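Local coordinates for protein inositol dehydrogenase (Lactobacillus casei, PDB 4MKX) that probably oxidises scyllo-inositol with NAD as the hydride acceptor, as a sugar alcohol dehydrogenase of the Gfo/Idh/MocA family, at residues Glu98-Leu101 against His106-Ser109. Sequence-based numbering, arbitrary orientation.
Sequences ESAL and HVFS
Ala100 and Leu101 meet Val107 in a small, buried, wholly apolar contact where the last turn of helix 93-102 rests on strand 106-109. One methyl group does the touching on the strand side: CG2 of Val107 lies 3.7 Å from Ala100 CB and, at the same 3.7 Å, from Leu101 CD2. The CB of Ala100 points toward the strand. Leu101 sets out along the helix flank and turns inward at its end: with CG anti to its own carbonyl carbon (chi1 -72°), the CD2 branch swings over to the valine, and CG itself comes within 3.9 Å of CG2. The leucine and valine side chains cross at about a right angle. In Val107, CG1 stands anti to the backbone N (chi1 175°), which puts CG2 beside that N and against the helix. No hydrogen bond joins the segments, and 127 Å² is buried between them, both sides summed. The chain passes from helix to strand through a short connection, closing the beta-alpha-beta unit of strand 83-86, helix 93-102 and strand 106-109 within the Rossmann-fold domain. Strand 106-109 lies between 83-86 and 135-137 in the parallel sheet, and the packing extends beyond the pair: Ala100 and Val107 both touch Val84 of the adjacent strand, Val107 also meets Ile86 and Ile97, and Leu101 packs on His130 and Leu133 of a loop. His106 and Phe108 send their side chains to the other face of the sheet, where both touch helix 304-319 and Phe108 stacks on Phe85. On the side of the helix turned from the strand, Glu98 OE2 is hydrogen-bonded to both Thr123 OG1 and His122 ND1 of helix 117-128, tying the two neighbouring helices together.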
ATOM      1  N   GLU A  98     -35.134 -10.423  29.256  1.00 16.96           N
ATOM      2  CA  GLU A  98     -36.344 -11.134  29.667  1.00 16.87           C
ATOM      3  C   GLU A  98     -37.480 -10.190  30.036  1.00 18.75           C
ATOM      4  O   GLU A  98     -38.620 -10.381  29.610  1.00 19.60           O
ATOM      5  CB  GLU A  98     -36.040 -12.093  30.826  1.00 15.23           C
ATOM      6  CG  GLU A  98     -35.217 -13.305  30.400  1.00 17.78           C
ATOM      7  CD  GLU A  98     -34.933 -14.253  31.543  1.00 19.55           C
ATOM      8  OE1 GLU A  98     -35.609 -14.154  32.588  1.00 23.12           O
ATOM      9  OE2 GLU A  98     -34.035 -15.101  31.392  1.00 19.96           O
ATOM     10  N   SER A  99     -37.167  -9.176  30.834  1.00 14.87           N
ATOM     11  CA  SER A  99     -38.169  -8.208  31.252  1.00 16.79           C
ATOM     12  C   SER A  99     -38.767  -7.454  30.073  1.00 21.02           C
ATOM     13  O   SER A  99     -39.982  -7.242  30.010  1.00 19.99           O
ATOM     14  CB  SER A  99     -37.559  -7.214  32.225  1.00 18.07           C
ATOM     15  OG  SER A  99     -38.409  -6.097  32.377  0.46 21.52           O
ATOM     16  N   ALA A 100     -37.918  -7.041  29.136  1.00 17.83           N
ATOM     17  CA  ALA A 100     -38.412  -6.293  27.989  1.00 16.19           C
ATOM     18  C   ALA A 100     -39.338  -7.145  27.132  1.00 17.74           C
ATOM     19  O   ALA A 100     -40.381  -6.675  26.680  1.00 18.42           O
ATOM     20  CB  ALA A 100     -37.252  -5.769  27.151  1.00 15.75           C
ATOM     21  N   LEU A 101     -38.967  -8.405  26.923  1.00 16.01           N
ATOM     22  CA  LEU A 101     -39.769  -9.300  26.102  1.00 16.24           C
ATOM     23  C   LEU A 101     -41.100  -9.599  26.787  1.00 19.68           C
ATOM     24  O   LEU A 101     -42.145  -9.646  26.132  1.00 21.28           O
ATOM     25  CB  LEU A 101     -39.016 -10.600  25.807  1.00 18.28           C
ATOM     26  CG  LEU A 101     -37.854 -10.465  24.829  1.00 18.19           C
ATOM     27  CD1 LEU A 101     -37.162 -11.822  24.658  1.00 19.05           C
ATOM     28  CD2 LEU A 101     -38.338  -9.954  23.490  1.00 20.33           C
ATOM     29  N   HIS A 106     -39.744  -5.111  21.593  1.00 14.00           N
ATOM     30  CA  HIS A 106     -38.670  -5.629  20.734  1.00 13.28           C
ATOM     31  C   HIS A 106     -37.335  -5.304  21.378  1.00 15.21           C
ATOM     32  O   HIS A 106     -37.201  -4.292  22.070  1.00 14.69           O
ATOM     33  CB  HIS A 106     -38.754  -4.987  19.352  1.00 17.34           C
ATOM     34  CG  HIS A 106     -40.050  -5.235  18.651  1.00 16.84           C
ATOM     35  ND1 HIS A 106     -40.302  -6.387  17.941  1.00 17.28           N
ATOM     36  CD2 HIS A 106     -41.168  -4.472  18.547  1.00 17.84           C
ATOM     37  CE1 HIS A 106     -41.524  -6.329  17.434  1.00 21.55           C
ATOM     38  NE2 HIS A 106     -42.067  -5.178  17.785  1.00 18.30           N
ATOM     39  N   VAL A 107     -36.338  -6.158  21.163  1.00 15.31           N
ATOM     40  CA  VAL A 107     -35.094  -6.021  21.903  1.00 12.42           C
ATOM     41  C   VAL A 107     -33.844  -6.026  21.025  1.00 14.43           C
ATOM     42  O   VAL A 107     -33.633  -6.953  20.242  1.00 14.24           O
ATOM     43  CB  VAL A 107     -34.940  -7.159  22.939  1.00 13.87           C
ATOM     44  CG1 VAL A 107     -33.577  -7.066  23.624  1.00 16.16           C
ATOM     45  CG2 VAL A 107     -36.074  -7.096  23.958  1.00 14.91           C
ATOM     46  N   PHE A 108     -33.052  -4.965  21.141  1.00 12.41           N
ATOM     47  CA  PHE A 108     -31.671  -4.976  20.673  1.00 13.47           C
ATOM     48  C   PHE A 108     -30.793  -5.061  21.909  1.00 11.78           C
ATOM     49  O   PHE A 108     -30.925  -4.245  22.833  1.00 13.61           O
ATOM     50  CB  PHE A 108     -31.359  -3.684  19.912  1.00 10.61           C
ATOM     51  CG  PHE A 108     -29.914  -3.567  19.464  1.00 11.51           C
ATOM     52  CD1 PHE A 108     -28.934  -3.102  20.342  1.00 10.63           C
ATOM     53  CD2 PHE A 108     -29.553  -3.892  18.170  1.00 14.40           C
ATOM     54  CE1 PHE A 108     -27.601  -2.991  19.940  1.00 13.17           C
ATOM     55  CE2 PHE A 108     -28.220  -3.777  17.753  1.00 13.37           C
ATOM     56  CZ  PHE A 108     -27.249  -3.323  18.649  1.00 12.92           C
ATOM     57  N   SER A 109     -29.866  -6.013  21.936  1.00  9.50           N
ATOM     58  CA  SER A 109     -28.948  -6.086  23.061  1.00 10.81           C
ATOM     59  C   SER A 109     -27.520  -6.018  22.571  1.00  9.92           C
ATOM     60  O   SER A 109     -27.180  -6.674  21.601  1.00 11.55           O
ATOM     61  CB  SER A 109     -29.158  -7.398  23.823  1.00 14.15           C
ATOM     62  OG  SER A 109     -28.228  -7.518  24.875  1.00 13.63           O
TER